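Local coordinates for aldo-keto Reductase, OXIDOREDUCTASE (Salmonella typhimurium, PDB 5T79), which probably reduces aldehydes with NADPH, and was studied as an aldo-keto reductase for converting 3-hydroxybutanal to 1,3-butanediol, at residues K114-S119 against F135-P140; V165-Y170 against R176-I181. One frame throughout, in Å; residues are numbered along the deposited sequence. Where two conformers were deposited one is given.

Interaction 1 of 2, residues K114-S119 against F135-P140. With NDP (NADPH dihydro-nicotinamide-adenine-dinucleotide phosphate), chain E.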
# COMPACT_ATOMS: atom_id res chain seq x y z
N LYS A 114 -9.25 -1.03 22.64
CA LYS A 114 -8.06 -0.77 23.47
C LYS A 114 -6.80 -0.78 22.59
O LYS A 114 -6.02 0.16 22.64
CB LYS A 114 -7.98 -1.84 24.60
CG LYS A 114 -6.58 -2.17 25.15
CD LYS A 114 -6.09 -1.14 26.13
CE LYS A 114 -4.96 -1.63 27.03
NZ LYS A 114 -4.56 -0.53 27.96
N TYR A 115 -6.62 -1.83 21.79
CA TYR A 115 -5.41 -1.92 20.96
C TYR A 115 -5.37 -0.81 19.91
O TYR A 115 -4.32 -0.17 19.79
CB TYR A 115 -5.28 -3.31 20.32
CG TYR A 115 -4.19 -3.47 19.27
CD1 TYR A 115 -2.88 -3.04 19.52
CD2 TYR A 115 -4.44 -4.15 18.09
CE1 TYR A 115 -1.87 -3.21 18.56
CE2 TYR A 115 -3.43 -4.37 17.16
CZ TYR A 115 -2.15 -3.90 17.39
OH TYR A 115 -1.22 -4.08 16.40
N LEU A 116 -6.47 -0.60 19.16
CA LEU A 116 -6.47 0.42 18.08
C LEU A 116 -6.18 1.84 18.62
O LEU A 116 -5.36 2.56 18.04
CB LEU A 116 -7.79 0.40 17.30
CG LEU A 116 -7.77 -0.48 16.01
CD1 LEU A 116 -7.42 -1.93 16.31
CD2 LEU A 116 -9.15 -0.45 15.29
N ILE A 117 -6.84 2.24 19.73
CA ILE A 117 -6.62 3.59 20.26
C ILE A 117 -5.19 3.70 20.84
O ILE A 117 -4.50 4.68 20.54
CB ILE A 117 -7.70 3.98 21.31
CG1 ILE A 117 -9.10 4.04 20.64
CG2 ILE A 117 -7.34 5.31 21.96
CD1 ILE A 117 -10.31 4.37 21.63
N ALA A 118 -4.76 2.72 21.67
CA ALA A 118 -3.41 2.79 22.25
C ALA A 118 -2.34 2.75 21.13
O ALA A 118 -1.35 3.48 21.21
CB ALA A 118 -3.18 1.66 23.25
N SER A 119 -2.55 1.91 20.10
CA SER A 119 -1.56 1.81 19.01
C SER A 119 -1.48 3.08 18.19
O SER A 119 -0.37 3.52 17.89
CB SER A 119 -1.81 0.63 18.09
OG SER A 119 -0.72 0.55 17.19
N PHE A 135 -6.07 5.72 8.71
CA PHE A 135 -5.75 4.71 9.72
C PHE A 135 -6.45 3.42 9.34
O PHE A 135 -7.65 3.42 9.15
CB PHE A 135 -6.14 5.17 11.15
CG PHE A 135 -5.77 4.18 12.24
CD1 PHE A 135 -4.45 3.76 12.40
CD2 PHE A 135 -6.74 3.67 13.09
CE1 PHE A 135 -4.11 2.85 13.41
CE2 PHE A 135 -6.40 2.75 14.10
CZ PHE A 135 -5.08 2.38 14.27
N TYR A 136 -5.71 2.28 9.30
CA TYR A 136 -6.32 1.02 8.92
C TYR A 136 -6.48 0.05 10.04
O TYR A 136 -5.59 -0.04 10.89
CB TYR A 136 -5.39 0.27 7.92
CG TYR A 136 -5.33 0.79 6.50
CD1 TYR A 136 -4.41 1.77 6.14
CD2 TYR A 136 -6.08 0.20 5.49
CE1 TYR A 136 -4.24 2.15 4.80
CE2 TYR A 136 -5.92 0.57 4.15
CZ TYR A 136 -5.00 1.54 3.81
OH TYR A 136 -4.85 1.88 2.49
N HIS A 137 -7.52 -0.81 9.95
CA HIS A 137 -7.53 -2.07 10.71
C HIS A 137 -6.73 -3.00 9.79
O HIS A 137 -7.13 -3.19 8.64
CB HIS A 137 -8.94 -2.59 11.02
CG HIS A 137 -8.89 -3.81 11.90
ND1 HIS A 137 -9.83 -4.82 11.79
CD2 HIS A 137 -7.99 -4.15 12.85
CE1 HIS A 137 -9.52 -5.71 12.72
NE2 HIS A 137 -8.39 -5.37 13.36
N HIS A 138 -5.56 -3.48 10.26
CA HIS A 138 -4.57 -4.19 9.43
C HIS A 138 -5.02 -5.58 8.91
O HIS A 138 -4.53 -6.02 7.86
CB HIS A 138 -3.26 -4.33 10.23
CG HIS A 138 -1.99 -4.40 9.43
ND1 HIS A 138 -0.77 -4.10 10.01
CD2 HIS A 138 -1.79 -4.75 8.14
CE1 HIS A 138 0.14 -4.33 9.07
NE2 HIS A 138 -0.43 -4.68 7.92
N ARG A 139 -5.91 -6.27 9.63
CA ARG A 139 -6.40 -7.59 9.20
C ARG A 139 -7.63 -7.93 10.01
O ARG A 139 -7.78 -7.40 11.12
CB ARG A 139 -5.32 -8.69 9.39
CG ARG A 139 -4.82 -8.81 10.84
CD ARG A 139 -4.50 -10.24 11.26
NE ARG A 139 -3.79 -10.27 12.54
CZ ARG A 139 -3.17 -11.34 13.02
NH1 ARG A 139 -3.17 -12.49 12.35
NH2 ARG A 139 -2.55 -11.29 14.20
N PRO A 140 -8.52 -8.81 9.51
CA PRO A 140 -9.70 -9.19 10.30
C PRO A 140 -9.37 -9.77 11.67
O PRO A 140 -8.34 -10.44 11.83
CB PRO A 140 -10.35 -10.29 9.45
CG PRO A 140 -9.91 -9.99 8.05
CD PRO A 140 -8.49 -9.53 8.22
PA NDP E . 6.70 -5.25 -3.93
O1A NDP E . 6.58 -4.03 -4.79
O2A NDP E . 5.93 -6.48 -4.10
O5B NDP E . 8.23 -5.76 -3.85
C5B NDP E . 9.15 -4.81 -3.28
C4B NDP E . 10.54 -5.36 -3.23
O4B NDP E . 10.87 -5.95 -4.50
C3B NDP E . 11.61 -4.30 -2.96
O3B NDP E . 11.89 -4.22 -1.56
C2B NDP E . 12.80 -4.76 -3.79
O2B NDP E . 13.61 -5.70 -3.05
C1B NDP E . 12.13 -5.49 -4.96
N9A NDP E . 11.92 -4.67 -6.15
C8A NDP E . 10.99 -3.67 -6.33
N7A NDP E . 11.03 -3.12 -7.51
C5A NDP E . 12.06 -3.79 -8.16
C6A NDP E . 12.66 -3.62 -9.42
N6A NDP E . 12.19 -2.79 -10.36
N1A NDP E . 13.72 -4.40 -9.72
C2A NDP E . 14.13 -5.31 -8.83
N3A NDP E . 13.64 -5.57 -7.61
C4A NDP E . 12.61 -4.75 -7.33
O3 NDP E . 6.29 -4.58 -2.55
PN NDP E . 6.14 -5.33 -1.14
O1N NDP E . 7.44 -4.95 -0.52
O2N NDP E . 5.76 -6.80 -1.27
O5D NDP E . 4.87 -4.73 -0.32
C5D NDP E . 4.30 -3.49 -0.83
C4D NDP E . 3.86 -2.60 0.31
O4D NDP E . 2.58 -3.06 0.79
C3D NDP E . 4.75 -2.56 1.54
O3D NDP E . 5.83 -1.67 1.34
C2D NDP E . 3.76 -2.19 2.66
O2D NDP E . 3.56 -0.80 2.92
C1D NDP E . 2.47 -2.86 2.18
N1N NDP E . 2.25 -4.19 2.78
C2N NDP E . 1.07 -4.36 3.51
C3N NDP E . 0.74 -5.52 4.11
C7N NDP E . -0.66 -5.70 4.62
O7N NDP E . -0.88 -6.77 5.22
N7N NDP E . -1.59 -4.75 4.50
C4N NDP E . 1.76 -6.62 4.20
C5N NDP E . 2.85 -6.46 3.19
C6N NDP E . 3.08 -5.33 2.56
P2B NDP E . 15.23 -5.74 -2.92
O1X NDP E . 15.79 -5.56 -1.55
O2X NDP E . 15.53 -7.12 -3.50
O3X NDP E . 15.72 -4.71 -3.92
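L116 and F135 carry most of this buried contact, in which one leucine of a barrel helix is set down between two side chains of the strand that the helix leads into. The branch point of the leucine, L116 CG, lies 4.0 Å from F135 CE2, and the backbone joins in, since L116 O comes within 3.8 Å of F135 CZ at the far end of the ring. One methyl goes the other way along the strand: L116 CD1 meets H137 CD2 at 4.2 Å, the two side chains crossing at about a right angle. The CB of F135 already points to the helix, and with CG anti to the backbone N (chi1 -177°) the ring lies beside L116. Two further neighbours meet H137: the carbonyl carbon of R139 over one face of the imidazole, toward its rim, and the Y170 hydroxyl, hydrogen-bonded to ND1. One residue on, H138 turns its edge to the cofactor, NE2 lying 3.4 Å from O7N of the NADPH carboxamide. Farther out, F135 also touches L153 and L156, while T149 meets both L116 and H137. The contact thus closes the beta-alpha-beta unit of strand 93-98, helix 113-127 and strand 132-137, with helix 146-158 packed alongside.

Interaction 2 of 2, residues V165-Y170 against R176-I181. With NDP (NADPH dihydro-nicotinamide-adenine-dinucleotide phosphate), chain E.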
# COMPACT_ATOMS: atom_id res chain seq x y z
N VAL A 165 -10.34 6.45 7.29
CA VAL A 165 -10.03 5.10 7.76
C VAL A 165 -10.11 4.11 6.62
O VAL A 165 -10.74 4.39 5.59
CB VAL A 165 -10.89 4.63 8.97
CG1 VAL A 165 -10.53 5.44 10.22
CG2 VAL A 165 -12.40 4.68 8.67
N GLY A 166 -9.48 2.95 6.82
CA GLY A 166 -9.50 1.88 5.83
C GLY A 166 -9.45 0.51 6.47
O GLY A 166 -9.29 0.41 7.69
N ILE A 167 -9.57 -0.53 5.64
CA ILE A 167 -9.46 -1.93 6.07
C ILE A 167 -8.46 -2.61 5.15
O ILE A 167 -8.28 -2.20 4.00
CB ILE A 167 -10.83 -2.66 6.10
CG1 ILE A 167 -11.53 -2.62 4.71
CG2 ILE A 167 -11.73 -2.13 7.25
CD1 ILE A 167 -12.90 -3.41 4.63
N SER A 168 -7.77 -3.60 5.67
CA SER A 168 -6.78 -4.32 4.88
C SER A 168 -6.95 -5.81 5.10
O SER A 168 -7.32 -6.24 6.21
CB SER A 168 -5.36 -3.88 5.30
OG SER A 168 -4.37 -4.55 4.53
N ASN A 169 -6.71 -6.62 4.04
CA ASN A 169 -6.80 -8.09 4.09
C ASN A 169 -8.18 -8.62 4.47
O ASN A 169 -8.30 -9.77 4.91
CB ASN A 169 -5.75 -8.65 5.08
CG ASN A 169 -4.34 -8.28 4.69
OD1 ASN A 169 -3.90 -8.55 3.58
ND2 ASN A 169 -3.64 -7.59 5.57
N TYR A 170 -9.24 -7.82 4.26
CA TYR A 170 -10.59 -8.27 4.55
C TYR A 170 -11.17 -9.02 3.35
O TYR A 170 -11.24 -8.45 2.26
CB TYR A 170 -11.49 -7.06 4.88
CG TYR A 170 -11.58 -6.68 6.35
CD1 TYR A 170 -10.43 -6.38 7.08
CD2 TYR A 170 -12.81 -6.53 6.97
CE1 TYR A 170 -10.51 -5.99 8.42
CE2 TYR A 170 -12.91 -6.14 8.31
CZ TYR A 170 -11.76 -5.88 9.03
OH TYR A 170 -11.91 -5.53 10.35
N ARG A 176 -17.79 -6.19 3.04
CA ARG A 176 -19.15 -5.67 2.90
C ARG A 176 -19.70 -5.23 4.27
O ARG A 176 -20.19 -4.11 4.41
CB ARG A 176 -20.08 -6.71 2.26
CG ARG A 176 -21.48 -6.17 1.98
CD ARG A 176 -22.44 -7.21 1.41
NE ARG A 176 -22.00 -7.75 0.11
CZ ARG A 176 -22.24 -7.18 -1.07
NH1 ARG A 176 -22.89 -6.02 -1.14
NH2 ARG A 176 -21.80 -7.74 -2.18
N GLN A 177 -19.61 -6.13 5.28
CA GLN A 177 -20.12 -5.87 6.63
C GLN A 177 -19.47 -4.64 7.26
O GLN A 177 -20.17 -3.79 7.81
CB GLN A 177 -19.88 -7.06 7.55
CG GLN A 177 -20.63 -8.34 7.20
CD GLN A 177 -20.11 -9.43 8.11
OE1 GLN A 177 -19.98 -9.24 9.32
NE2 GLN A 177 -19.70 -10.55 7.53
N ALA A 178 -18.11 -4.54 7.13
CA ALA A 178 -17.32 -3.43 7.68
C ALA A 178 -17.70 -2.10 7.01
O ALA A 178 -17.90 -1.10 7.71
CB ALA A 178 -15.84 -3.72 7.49
N ILE A 179 -17.82 -2.10 5.67
CA ILE A 179 -18.19 -0.90 4.91
C ILE A 179 -19.59 -0.42 5.33
O ILE A 179 -19.80 0.78 5.56
CB ILE A 179 -18.09 -1.18 3.38
CG1 ILE A 179 -16.59 -1.28 2.97
CG2 ILE A 179 -18.82 -0.10 2.54
CD1 ILE A 179 -16.36 -2.00 1.55
N ASP A 180 -20.56 -1.36 5.44
CA ASP A 180 -21.92 -0.99 5.81
C ASP A 180 -22.00 -0.43 7.25
O ASP A 180 -22.75 0.51 7.50
CB ASP A 180 -22.87 -2.18 5.65
CG ASP A 180 -23.14 -2.57 4.19
OD1 ASP A 180 -22.83 -1.76 3.29
OD2 ASP A 180 -23.70 -3.65 3.96
N ILE A 181 -21.22 -1.00 8.19
CA ILE A 181 -21.17 -0.53 9.59
C ILE A 181 -20.61 0.89 9.64
O ILE A 181 -21.21 1.76 10.28
CB ILE A 181 -20.39 -1.51 10.52
CG1 ILE A 181 -21.20 -2.81 10.76
CG2 ILE A 181 -20.05 -0.85 11.88
CD1 ILE A 181 -20.36 -3.99 11.30
PA NDP E . 6.70 -5.25 -3.93
O1A NDP E . 6.58 -4.03 -4.79
O2A NDP E . 5.93 -6.48 -4.10
O5B NDP E . 8.23 -5.76 -3.85
C5B NDP E . 9.15 -4.81 -3.28
C4B NDP E . 10.54 -5.36 -3.23
O4B NDP E . 10.87 -5.95 -4.50
C3B NDP E . 11.61 -4.30 -2.96
O3B NDP E . 11.89 -4.22 -1.56
C2B NDP E . 12.80 -4.76 -3.79
O2B NDP E . 13.61 -5.70 -3.05
C1B NDP E . 12.13 -5.49 -4.96
N9A NDP E . 11.92 -4.67 -6.15
C8A NDP E . 10.99 -3.67 -6.33
N7A NDP E . 11.03 -3.12 -7.51
C5A NDP E . 12.06 -3.79 -8.16
C6A NDP E . 12.66 -3.62 -9.42
N6A NDP E . 12.19 -2.79 -10.36
N1A NDP E . 13.72 -4.40 -9.72
C2A NDP E . 14.13 -5.31 -8.83
N3A NDP E . 13.64 -5.57 -7.61
C4A NDP E . 12.61 -4.75 -7.33
O3 NDP E . 6.29 -4.58 -2.55
PN NDP E . 6.14 -5.33 -1.14
O1N NDP E . 7.44 -4.95 -0.52
O2N NDP E . 5.76 -6.80 -1.27
O5D NDP E . 4.87 -4.73 -0.32
C5D NDP E . 4.30 -3.49 -0.83
C4D NDP E . 3.86 -2.60 0.31
O4D NDP E . 2.58 -3.06 0.79
C3D NDP E . 4.75 -2.56 1.54
O3D NDP E . 5.83 -1.67 1.34
C2D NDP E . 3.76 -2.19 2.66
O2D NDP E . 3.56 -0.80 2.92
C1D NDP E . 2.47 -2.86 2.18
N1N NDP E . 2.25 -4.19 2.78
C2N NDP E . 1.07 -4.36 3.51
C3N NDP E . 0.74 -5.52 4.11
C7N NDP E . -0.66 -5.70 4.62
O7N NDP E . -0.88 -6.77 5.22
N7N NDP E . -1.59 -4.75 4.50
C4N NDP E . 1.76 -6.62 4.20
C5N NDP E . 2.85 -6.46 3.19
C6N NDP E . 3.08 -5.33 2.56
P2B NDP E . 15.23 -5.74 -2.92
O1X NDP E . 15.79 -5.56 -1.55
O2X NDP E . 15.53 -7.12 -3.50
O3X NDP E . 15.72 -4.71 -3.92
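At the rim of the nicotinamide pocket, I167 of strand 162-168 and Y170 just beyond it reach out to helix 172-185, where A178 receives both; strand and helix belong to the beta-alpha-beta unit that runs on to strand 191-193. A178 CB lies 4.1 Å from I167 CD1 and 3.9 Å from Y170 CE2, so one methyl serves both the end of the strand and the loop beyond it. I167 extends its delta methyl to the helix through a straight outer arm (chi2 177°). Its CB also rests over one face of the Y170 ring, while S168 O lies at the edge of that ring, in its plane. Between these two packing residues the chain turns to the cofactor. NADPH N7N donates to S168 OG at 2.8 Å, noticeably bent at 142°, and N169 ND2 donates to O7N at 2.9 Å, nearly straight at 169°. Both ends of the carboxamide are therefore gripped, which should fix its rotation. S168 OG and N169 ND2 have second partners in Q193 O and H138 O. Cofactor binding at the C-terminal ends of the strands, with helices packed outside, is characteristic of the TIM barrel of aldo-keto reductases.

Interaction 1 closes before interaction 2 opens along the chain, and their centres lie 13 Å apart on the same side of the molecule. Each pairs a barrel strand with an outer helix, and their strands, 132-137 and 162-168, are parallel neighbours in one sheet. The helix comes before its strand in 114-119 with 135-140, but after it in 165-170 with 176-181. The two meet directly, through polar contacts and packing between residues 137-140 and 168-170. The ends of these adjacent strands also come to the same NADPH carboxamide, while their outward-facing residues pack against helices.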